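Local coordinates for phosphodiesterase (Salpingoeca rosetta, PDB 5VYD), which is an all-helical, metal-binding phosphodiesterase of the HD-domain superfamily that holds a zinc and a magnesium ion, at residues D16-S21 / K231-R236; R50-K55 / F143-E148; L112-H117 / V133-H138. All coordinates share one frame; numbering follows the deposited sequence.

Contact 1: D16-S21 / K231-R236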
loop_
_atom_site.group_PDB
_atom_site.type_symbol
_atom_site.label_atom_id
_atom_site.label_comp_id
_atom_site.label_asym_id
_atom_site.label_seq_id
_atom_site.Cartn_x
_atom_site.Cartn_y
_atom_site.Cartn_z
ATOM N N ASP A 16 12.683 -0.466 6.664
ATOM C CA ASP A 16 12.713 -0.054 5.266
ATOM C C ASP A 16 13.321 -1.182 4.449
ATOM O O ASP A 16 14.462 -1.584 4.696
ATOM C CB ASP A 16 13.502 1.245 5.070
ATOM C CG ASP A 16 13.301 1.847 3.682
ATOM O OD1 ASP A 16 13.021 1.094 2.728
ATOM O OD2 ASP A 16 13.422 3.079 3.540
ATOM N N ALA A 17 12.562 -1.678 3.469
ATOM C CA ALA A 17 13.033 -2.752 2.602
ATOM C C ALA A 17 14.151 -2.308 1.668
ATOM O O ALA A 17 14.782 -3.163 1.040
ATOM C CB ALA A 17 11.868 -3.316 1.787
ATOM N N LEU A 18 14.411 -1.000 1.566
ATOM C CA LEU A 18 15.462 -0.507 0.681
ATOM C C LEU A 18 16.831 -1.057 1.062
ATOM O O LEU A 18 17.681 -1.269 0.189
ATOM C CB LEU A 18 15.485 1.023 0.710
ATOM C CG LEU A 18 15.218 1.799 -0.580
ATOM C CD1 LEU A 18 14.282 1.034 -1.503
ATOM C CD2 LEU A 18 14.643 3.171 -0.246
ATOM N N ASP A 19 17.060 -1.301 2.351
ATOM C CA ASP A 19 18.364 -1.703 2.858
ATOM C C ASP A 19 18.499 -3.215 3.003
ATOM O O ASP A 19 19.410 -3.685 3.695
ATOM C CB ASP A 19 18.633 -1.017 4.198
ATOM C CG ASP A 19 18.530 0.494 4.108
ATOM O OD1 ASP A 19 18.974 1.060 3.085
ATOM O OD2 ASP A 19 18.004 1.115 5.057
ATOM N N LYS A 20 17.620 -3.984 2.371
ATOM C CA LYS A 20 17.589 -5.428 2.541
ATOM C C LYS A 20 17.801 -6.126 1.206
ATOM O O LYS A 20 17.461 -5.593 0.145
ATOM C CB LYS A 20 16.258 -5.893 3.160
ATOM C CG LYS A 20 16.182 -5.795 4.684
ATOM C CD LYS A 20 16.097 -4.357 5.168
ATOM C CE LYS A 20 15.817 -4.288 6.663
ATOM N NZ LYS A 20 16.835 -5.024 7.467
ATOM N N SER A 21 18.369 -7.327 1.272
ATOM C CA SER A 21 18.554 -8.160 0.096
ATOM C C SER A 21 17.284 -8.957 -0.191
ATOM O O SER A 21 16.383 -9.060 0.645
ATOM C CB SER A 21 19.735 -9.108 0.287
ATOM O OG SER A 21 19.486 -10.014 1.349
ATOM N N LYS A 231 12.471 10.396 2.310
ATOM C CA LYS A 231 13.143 11.104 1.226
ATOM C C LYS A 231 13.496 10.166 0.077
ATOM O O LYS A 231 13.263 10.493 -1.093
ATOM C CB LYS A 231 14.398 11.801 1.757
ATOM C CG LYS A 231 15.152 12.610 0.714
ATOM C CD LYS A 231 16.089 13.617 1.366
ATOM C CE LYS A 231 16.873 14.403 0.324
ATOM N NZ LYS A 231 17.645 15.517 0.943
ATOM N N ARG A 232 14.054 8.994 0.390
ATOM C CA ARG A 232 14.484 8.070 -0.655
ATOM C C ARG A 232 13.300 7.573 -1.475
ATOM O O ARG A 232 13.355 7.543 -2.710
ATOM C CB ARG A 232 15.240 6.893 -0.033
ATOM C CG ARG A 232 16.532 7.282 0.662
ATOM C CD ARG A 232 17.142 6.103 1.400
ATOM N NE ARG A 232 17.587 5.051 0.490
ATOM C CZ ARG A 232 18.155 3.915 0.885
ATOM N NH1 ARG A 232 18.345 3.680 2.176
ATOM N NH2 ARG A 232 18.535 3.014 -0.012
ATOM N N TRP A 233 12.216 7.178 -0.802
ATOM C CA TRP A 233 11.060 6.647 -1.518
ATOM C C TRP A 233 10.359 7.731 -2.325
ATOM O O TRP A 233 9.959 7.495 -3.471
ATOM C CB TRP A 233 10.087 5.993 -0.538
ATOM C CG TRP A 233 10.517 4.630 -0.094
ATOM C CD1 TRP A 233 11.126 4.305 1.081
ATOM C CD2 TRP A 233 10.372 3.406 -0.825
ATOM N NE1 TRP A 233 11.369 2.953 1.129
ATOM C CE2 TRP A 233 10.915 2.378 -0.029
ATOM C CE3 TRP A 233 9.835 3.079 -2.073
ATOM C CZ2 TRP A 233 10.935 1.046 -0.439
ATOM C CZ3 TRP A 233 9.854 1.754 -2.478
ATOM C CH2 TRP A 233 10.402 0.756 -1.663
ATOM N N SER A 234 10.196 8.924 -1.747
ATOM C CA SER A 234 9.552 10.011 -2.478
ATOM C C SER A 234 10.353 10.389 -3.716
ATOM O O SER A 234 9.776 10.682 -4.770
ATOM C CB SER A 234 9.363 11.224 -1.569
ATOM O OG SER A 234 8.518 10.912 -0.475
ATOM N N ALA A 235 11.686 10.382 -3.611
ATOM C CA ALA A 235 12.517 10.678 -4.774
ATOM C C ALA A 235 12.406 9.590 -5.833
ATOM O O ALA A 235 12.485 9.885 -7.032
ATOM C CB ALA A 235 13.975 10.864 -4.352
ATOM N N ARG A 236 12.219 8.334 -5.417
ATOM C CA ARG A 236 11.996 7.260 -6.381
ATOM C C ARG A 236 10.644 7.405 -7.069
ATOM O O ARG A 236 10.505 7.085 -8.255
ATOM C CB ARG A 236 12.101 5.903 -5.687
ATOM C CG ARG A 236 13.513 5.515 -5.289
ATOM C CD ARG A 236 13.499 4.310 -4.367
ATOM N NE ARG A 236 14.840 3.809 -4.098
ATOM C CZ ARG A 236 15.381 2.762 -4.712
ATOM N NH1 ARG A 236 14.689 2.102 -5.631
ATOM N NH2 ARG A 236 16.608 2.374 -4.402
#
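The loop ahead of helix 22-35 packs on helix 227-250 through one leucine and two aspartates: Leu18 enters among Arg232, Trp233 and Arg236, while Asp16 bonds to Trp233 and Asp19 to Arg232. The CD2 methyl of Leu18 makes a CH-pi contact with Trp233, 3.8 Å from the centroid of the five-membered ring and 22° off its normal. The same methyl lies over a face of the Arg232 guanidinium, offset to the rim. Its sister CD1 reaches Trp233 CZ2 at 3.5 Å and sits over the centre of the Arg236 guanidinium, whose NH1 is hydrogen-bonded to the Pro64 carbonyl. Asp16 forms an Asx turn, its OD1 accepting from Leu18 N at 2.8 Å. Trp233 NE1 donates to Asp16 OD1 at 3.0 Å from the opposite face of the carboxylate, the oxygen lying close to the indole plane. With CG anti to the backbone N (chi1 -168°), Asp16 directs one oxygen to turn and helix together. Further out, Asp19 OD1 takes Arg232 NH1 on its syn lone pair, a 2.8 Å salt bridge in the guanidinium plane. Trp233, its side chain about 9 Å from the zinc ion, also packs edge-to-face with His221 and Phe65 and touches Met73 of helix 68-86, the helix that supplies the zinc ligand His70.

Contact 2: R50-K55 / F143-E148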
loop_
_atom_site.group_PDB
_atom_site.type_symbol
_atom_site.label_atom_id
_atom_site.label_comp_id
_atom_site.label_asym_id
_atom_site.label_seq_id
_atom_site.Cartn_x
_atom_site.Cartn_y
_atom_site.Cartn_z
ATOM N N ARG A 50 6.525 -20.552 -0.201
ATOM C CA ARG A 50 7.794 -20.071 -0.735
ATOM C C ARG A 50 7.725 -19.886 -2.246
ATOM O O ARG A 50 8.326 -18.953 -2.788
ATOM C CB ARG A 50 8.921 -21.030 -0.356
ATOM C CG ARG A 50 9.796 -20.495 0.759
ATOM C CD ARG A 50 10.517 -21.595 1.511
ATOM N NE ARG A 50 11.065 -21.085 2.764
ATOM C CZ ARG A 50 10.381 -21.017 3.903
ATOM N NH1 ARG A 50 9.122 -21.436 3.949
ATOM N NH2 ARG A 50 10.954 -20.532 4.997
ATOM N N LYS A 51 6.993 -20.756 -2.940
ATOM C CA LYS A 51 6.852 -20.599 -4.383
ATOM C C LYS A 51 5.978 -19.396 -4.718
ATOM O O LYS A 51 6.261 -18.662 -5.672
ATOM C CB LYS A 51 6.286 -21.878 -4.998
ATOM C CG LYS A 51 6.190 -21.848 -6.516
ATOM C CD LYS A 51 5.932 -23.235 -7.082
ATOM C CE LYS A 51 5.417 -23.166 -8.515
ATOM N NZ LYS A 51 6.306 -22.367 -9.405
ATOM N N TRP A 52 4.921 -19.170 -3.934
ATOM C CA TRP A 52 4.066 -18.008 -4.149
ATOM C C TRP A 52 4.836 -16.712 -3.915
ATOM O O TRP A 52 4.773 -15.787 -4.733
ATOM C CB TRP A 52 2.838 -18.091 -3.240
ATOM C CG TRP A 52 1.974 -16.868 -3.258
ATOM C CD1 TRP A 52 1.080 -16.506 -4.224
ATOM C CD2 TRP A 52 1.917 -15.847 -2.255
ATOM N NE1 TRP A 52 0.473 -15.319 -3.886
ATOM C CE2 TRP A 52 0.969 -14.895 -2.682
ATOM C CE3 TRP A 52 2.576 -15.645 -1.039
ATOM C CZ2 TRP A 52 0.669 -13.758 -1.938
ATOM C CZ3 TRP A 52 2.273 -14.514 -0.299
ATOM C CH2 TRP A 52 1.329 -13.586 -0.752
ATOM N N LEU A 53 5.580 -16.634 -2.804
ATOM C CA LEU A 53 6.408 -15.459 -2.537
ATOM C C LEU A 53 7.397 -15.202 -3.663
ATOM O O LEU A 53 7.750 -14.049 -3.932
ATOM C CB LEU A 53 7.174 -15.637 -1.228
ATOM C CG LEU A 53 6.407 -15.506 0.082
ATOM C CD1 LEU A 53 7.335 -15.789 1.248
ATOM C CD2 LEU A 53 5.819 -14.117 0.187
ATOM N N GLN A 54 7.864 -16.265 -4.314
ATOM C CA GLN A 54 8.818 -16.134 -5.405
ATOM C C GLN A 54 8.148 -15.627 -6.673
ATOM O O GLN A 54 8.674 -14.726 -7.335
ATOM C CB GLN A 54 9.502 -17.482 -5.634
ATOM C CG GLN A 54 10.060 -17.705 -7.021
ATOM C CD GLN A 54 10.255 -19.182 -7.318
ATOM O OE1 GLN A 54 9.351 -19.993 -7.103
ATOM N NE2 GLN A 54 11.439 -19.540 -7.804
ATOM N N LYS A 55 6.981 -16.179 -7.011
ATOM C CA LYS A 55 6.289 -15.750 -8.223
ATOM C C LYS A 55 5.725 -14.341 -8.086
ATOM O O LYS A 55 5.664 -13.604 -9.075
ATOM C CB LYS A 55 5.175 -16.736 -8.585
ATOM C CG LYS A 55 5.688 -18.068 -9.112
ATOM C CD LYS A 55 4.687 -18.733 -10.052
ATOM C CE LYS A 55 4.530 -17.950 -11.350
ATOM N NZ LYS A 55 3.649 -18.656 -12.323
ATOM N N PHE A 143 -4.883 -13.174 -8.256
ATOM C CA PHE A 143 -5.545 -14.469 -8.204
ATOM C C PHE A 143 -4.988 -15.436 -9.236
ATOM O O PHE A 143 -4.988 -16.649 -8.999
ATOM C CB PHE A 143 -7.051 -14.289 -8.377
ATOM C CG PHE A 143 -7.709 -13.631 -7.202
ATOM C CD1 PHE A 143 -8.137 -14.383 -6.123
ATOM C CD2 PHE A 143 -7.872 -12.257 -7.164
ATOM C CE1 PHE A 143 -8.730 -13.778 -5.029
ATOM C CE2 PHE A 143 -8.466 -11.644 -6.077
ATOM C CZ PHE A 143 -8.896 -12.406 -5.007
ATOM N N GLU A 144 -4.501 -14.930 -10.370
ATOM C CA GLU A 144 -3.857 -15.807 -11.341
ATOM C C GLU A 144 -2.612 -16.464 -10.754
ATOM O O GLU A 144 -2.327 -17.628 -11.055
ATOM C CB GLU A 144 -3.516 -15.016 -12.606
ATOM C CG GLU A 144 -3.334 -15.858 -13.854
ATOM C CD GLU A 144 -3.702 -15.101 -15.121
ATOM O OE1 GLU A 144 -4.910 -15.022 -15.436
ATOM O OE2 GLU A 144 -2.786 -14.577 -15.793
ATOM N N ILE A 145 -1.875 -15.751 -9.903
ATOM C CA ILE A 145 -0.734 -16.352 -9.223
ATOM C C ILE A 145 -1.203 -17.244 -8.081
ATOM O O ILE A 145 -0.728 -18.374 -7.917
ATOM C CB ILE A 145 0.224 -15.258 -8.716
ATOM C CG1 ILE A 145 0.738 -14.405 -9.878
ATOM C CG2 ILE A 145 1.378 -15.880 -7.945
ATOM C CD1 ILE A 145 1.607 -13.246 -9.433
ATOM N N LEU A 146 -2.154 -16.751 -7.285
ATOM C CA LEU A 146 -2.594 -17.466 -6.092
ATOM C C LEU A 146 -3.284 -18.779 -6.431
ATOM O O LEU A 146 -3.287 -19.705 -5.613
ATOM C CB LEU A 146 -3.531 -16.575 -5.277
ATOM C CG LEU A 146 -3.936 -17.018 -3.874
ATOM C CD1 LEU A 146 -2.731 -17.010 -2.949
ATOM C CD2 LEU A 146 -5.035 -16.116 -3.338
ATOM N N LEU A 147 -3.872 -18.885 -7.621
ATOM C CA LEU A 147 -4.634 -20.067 -7.997
ATOM C C LEU A 147 -3.878 -20.969 -8.964
ATOM O O LEU A 147 -4.484 -21.858 -9.571
ATOM C CB LEU A 147 -5.987 -19.654 -8.580
ATOM C CG LEU A 147 -6.839 -18.848 -7.591
ATOM C CD1 LEU A 147 -8.239 -18.599 -8.140
ATOM C CD2 LEU A 147 -6.898 -19.539 -6.230
ATOM N N GLU A 148 -2.576 -20.760 -9.128
ATOM C CA GLU A 148 -1.727 -21.777 -9.724
ATOM C C GLU A 148 -1.472 -22.860 -8.683
ATOM O O GLU A 148 -1.210 -22.560 -7.513
ATOM C CB GLU A 148 -0.414 -21.166 -10.217
ATOM C CG GLU A 148 0.328 -22.014 -11.241
ATOM C CD GLU A 148 1.264 -23.027 -10.608
ATOM O OE1 GLU A 148 2.259 -22.609 -9.975
ATOM O OE2 GLU A 148 1.009 -24.244 -10.745
#
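Glu148 OE1 is approached by Lys51 and, more distantly, by Lys55, both on helix 46-59. The nearer approach is that of Lys51 CE, 3.5 Å from Glu148 OE1; the ammonium nitrogen Lys51 NZ stays at 4.1 Å, beyond a salt bridge, and Lys55 NZ at 4.8 Å. Attraction between the opposite charges is therefore probably loose, and the two side chains of Lys51 and Glu148 cross at about a right angle. The other oxygen, OE2, has a firmer partner in the backbone N of Gly150, two residues on in the same loop. Beneath these charged groups the contact is plain helix packing, joining helix 46-59 to the C-terminal end of helix 133-146 within the all-helical fold. Ile145 places CG2 anti to its backbone N, the CG1 branch lying at chi1 -60°, and the CG2 methyl thereby meets Trp52 CD1 at 3.8 Å and Lys55 CB at 3.9 Å. Leu146 approaches the pyrrole part of the same indole, its CD1 lying 3.7 Å from Trp52 NE1. Trp52 is buried, and beyond these two residues it touches Ile100 and Leu103 of helix 92-104 and Phe33 of helix 22-35. Leu146 shares Ile100 as a neighbour, and Ile145 leans on Leu107, next in sequence to the zinc ligand Asp106.

Contact 3: L112-H117 / V133-H138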
loop_
_atom_site.group_PDB
_atom_site.type_symbol
_atom_site.label_atom_id
_atom_site.label_comp_id
_atom_site.label_asym_id
_atom_site.label_seq_id
_atom_site.Cartn_x
_atom_site.Cartn_y
_atom_site.Cartn_z
ATOM N N LEU A 112 3.664 3.799 -14.377
ATOM C CA LEU A 112 2.747 4.684 -15.076
ATOM C C LEU A 112 1.418 4.725 -14.335
ATOM O O LEU A 112 0.975 3.722 -13.769
ATOM C CB LEU A 112 2.538 4.221 -16.523
ATOM C CG LEU A 112 3.831 4.094 -17.333
ATOM C CD1 LEU A 112 3.575 3.440 -18.684
ATOM C CD2 LEU A 112 4.477 5.454 -17.516
ATOM N N THR A 113 0.787 5.893 -14.335
ATOM C CA THR A 113 -0.457 6.071 -13.603
ATOM C C THR A 113 -1.656 5.640 -14.445
ATOM O O THR A 113 -1.552 5.390 -15.650
ATOM C CB THR A 113 -0.624 7.528 -13.167
ATOM O OG1 THR A 113 -0.685 8.374 -14.324
ATOM C CG2 THR A 113 0.536 7.954 -12.280
ATOM N N ASN A 114 -2.814 5.553 -13.778
ATOM C CA ASN A 114 -4.068 5.283 -14.475
ATOM C C ASN A 114 -4.327 6.314 -15.564
ATOM O O ASN A 114 -4.832 5.976 -16.643
ATOM C CB ASN A 114 -5.232 5.267 -13.483
ATOM C CG ASN A 114 -5.348 3.954 -12.739
ATOM O OD1 ASN A 114 -4.822 2.934 -13.178
ATOM N ND2 ASN A 114 -6.048 3.970 -11.609
ATOM N N ALA A 115 -3.992 7.579 -15.300
ATOM C CA ALA A 115 -4.218 8.623 -16.293
ATOM C C ALA A 115 -3.454 8.328 -17.576
ATOM O O ALA A 115 -3.958 8.585 -18.676
ATOM C CB ALA A 115 -3.824 9.987 -15.727
ATOM N N PHE A 116 -2.246 7.770 -17.457
ATOM C CA PHE A 116 -1.493 7.395 -18.650
ATOM C C PHE A 116 -2.252 6.360 -19.465
ATOM O O PHE A 116 -2.372 6.484 -20.688
ATOM C CB PHE A 116 -0.111 6.860 -18.277
ATOM C CG PHE A 116 0.690 6.389 -19.467
ATOM C CD1 PHE A 116 0.583 5.085 -19.926
ATOM C CD2 PHE A 116 1.534 7.258 -20.135
ATOM C CE1 PHE A 116 1.307 4.660 -21.025
ATOM C CE2 PHE A 116 2.265 6.835 -21.232
ATOM C CZ PHE A 116 2.152 5.536 -21.676
ATOM N N HIS A 117 -2.756 5.317 -18.801
ATOM C CA HIS A 117 -3.512 4.287 -19.508
ATOM C C HIS A 117 -4.751 4.876 -20.172
ATOM O O HIS A 117 -5.031 4.590 -21.343
ATOM C CB HIS A 117 -3.895 3.161 -18.545
ATOM C CG HIS A 117 -2.753 2.260 -18.194
ATOM N ND1 HIS A 117 -2.381 1.191 -18.981
ATOM C CD2 HIS A 117 -1.892 2.274 -17.147
ATOM C CE1 HIS A 117 -1.346 0.581 -18.432
ATOM N NE2 HIS A 117 -1.029 1.219 -17.319
ATOM N N VAL A 133 -7.910 1.151 -13.500
ATOM C CA VAL A 133 -7.286 0.281 -14.496
ATOM C C VAL A 133 -6.147 -0.519 -13.875
ATOM O O VAL A 133 -6.145 -1.755 -13.906
ATOM C CB VAL A 133 -6.809 1.108 -15.701
ATOM C CG1 VAL A 133 -6.094 0.224 -16.699
ATOM C CG2 VAL A 133 -7.993 1.800 -16.351
ATOM N N LEU A 134 -5.164 0.179 -13.300
ATOM C CA LEU A 134 -4.042 -0.496 -12.652
ATOM C C LEU A 134 -4.521 -1.471 -11.585
ATOM O O LEU A 134 -4.113 -2.639 -11.565
ATOM C CB LEU A 134 -3.101 0.533 -12.028
ATOM C CG LEU A 134 -1.800 0.896 -12.736
ATOM C CD1 LEU A 134 -1.843 0.523 -14.202
ATOM C CD2 LEU A 134 -1.559 2.381 -12.567
ATOM N N GLU A 135 -5.392 -1.002 -10.686
ATOM C CA GLU A 135 -5.773 -1.802 -9.529
ATOM C C GLU A 135 -6.539 -3.051 -9.947
ATOM O O GLU A 135 -6.349 -4.126 -9.365
ATOM C CB GLU A 135 -6.592 -0.952 -8.558
ATOM C CG GLU A 135 -5.791 0.153 -7.852
ATOM C CD GLU A 135 -5.338 1.269 -8.790
ATOM O OE1 GLU A 135 -5.895 1.377 -9.908
ATOM O OE2 GLU A 135 -4.422 2.036 -8.413
ATOM N N ASN A 136 -7.400 -2.932 -10.959
ATOM C CA ASN A 136 -8.055 -4.114 -11.505
ATOM C C ASN A 136 -7.034 -5.096 -12.061
ATOM O O ASN A 136 -7.182 -6.313 -11.905
ATOM C CB ASN A 136 -9.054 -3.708 -12.589
ATOM C CG ASN A 136 -10.462 -3.571 -12.054
ATOM O OD1 ASN A 136 -10.958 -4.452 -11.350
ATOM N ND2 ASN A 136 -11.112 -2.460 -12.375
ATOM N N HIS A 137 -5.983 -4.583 -12.703
ATOM C CA HIS A 137 -4.950 -5.453 -13.251
ATOM C C HIS A 137 -4.161 -6.135 -12.142
ATOM O O HIS A 137 -3.837 -7.323 -12.245
ATOM C CB HIS A 137 -4.023 -4.649 -14.165
ATOM C CG HIS A 137 -2.940 -5.461 -14.805
ATOM N ND1 HIS A 137 -3.198 -6.585 -15.560
ATOM C CD2 HIS A 137 -1.595 -5.305 -14.812
ATOM C CE1 HIS A 137 -2.058 -7.089 -15.999
ATOM N NE2 HIS A 137 -1.070 -6.331 -15.560
ATOM N N HIS A 138 -3.849 -5.398 -11.070
ATOM C CA HIS A 138 -3.128 -5.987 -9.944
ATOM C C HIS A 138 -3.939 -7.105 -9.303
ATOM O O HIS A 138 -3.422 -8.195 -9.041
ATOM C CB HIS A 138 -2.799 -4.916 -8.897
ATOM C CG HIS A 138 -2.048 -3.739 -9.437
ATOM N ND1 HIS A 138 -1.071 -3.853 -10.403
ATOM C CD2 HIS A 138 -2.130 -2.420 -9.138
ATOM C CE1 HIS A 138 -0.585 -2.655 -10.677
ATOM N NE2 HIS A 138 -1.210 -1.768 -9.923
#
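Two helix starts meet here: the backbones come nearest at Asn114 and Val133, the first residues of helices 114-120 and 133-146, whose CA atoms lie 5.9 Å apart. Thr113 occupies the N-cap position of the first helix. The amide of Asn114 bridges to the second helix through both its ends, carried there by a CG that stands anti to the carbonyl carbon and beside the backbone N (chi1 -81°). Asn114 OD1 accepts the backbone N of Leu134 at 2.8 Å, with an N-H...O angle of 165°. Asn114 ND2 donates to Glu135 OE1 at 3.1 Å, the oxygen lying close to the amide plane and met on the syn side of its carboxylate; the amide and carboxylate planes stand 77° apart. Together the bonds should fix the rotation of the Asn114 amide. In this helical HD-superfamily fold the pairing lies beside the metal centre: the side chain of Glu135 is about 4 Å from the magnesium ion, too far for direct ligation, a placing consistent with Asn114 orienting a carboxylate next to the site. Leu134 supplies much of the apolar contact. Its CD1 lies 3.3 Å from His117 NE2, the two side chains crossing at about a right angle, and its CD2 faces the carbonyl oxygen of Leu112. The imidazole of His117 is held from its other nitrogen, ND1, by a hydrogen bond to Ser122 OG. Val133 CG1 lies 4.1 Å from His117 CB, and both residues also touch Leu124 of helix 123-127.

From the N terminus, the chain first passes through 16-21, whose partner 231-236 follows about 210 residues later; contact 1 closes this largest loop and ties the loop between helices 7-10 and 22-35 to helix 227-250. Contact 2 is nested inside it, bringing helix 46-59 against the end of helix 133-146. Contact 3 is nested again inside contact 2, closing the shortest loop between helix 114-120 and the start of helix 133-146. That helix is thus held at both ends, by contact 3 at its beginning and contact 2 at its close. Their nearest atoms are about 5 Å apart without touching, while the centres of contacts 1 and 3 lie 23 Å apart.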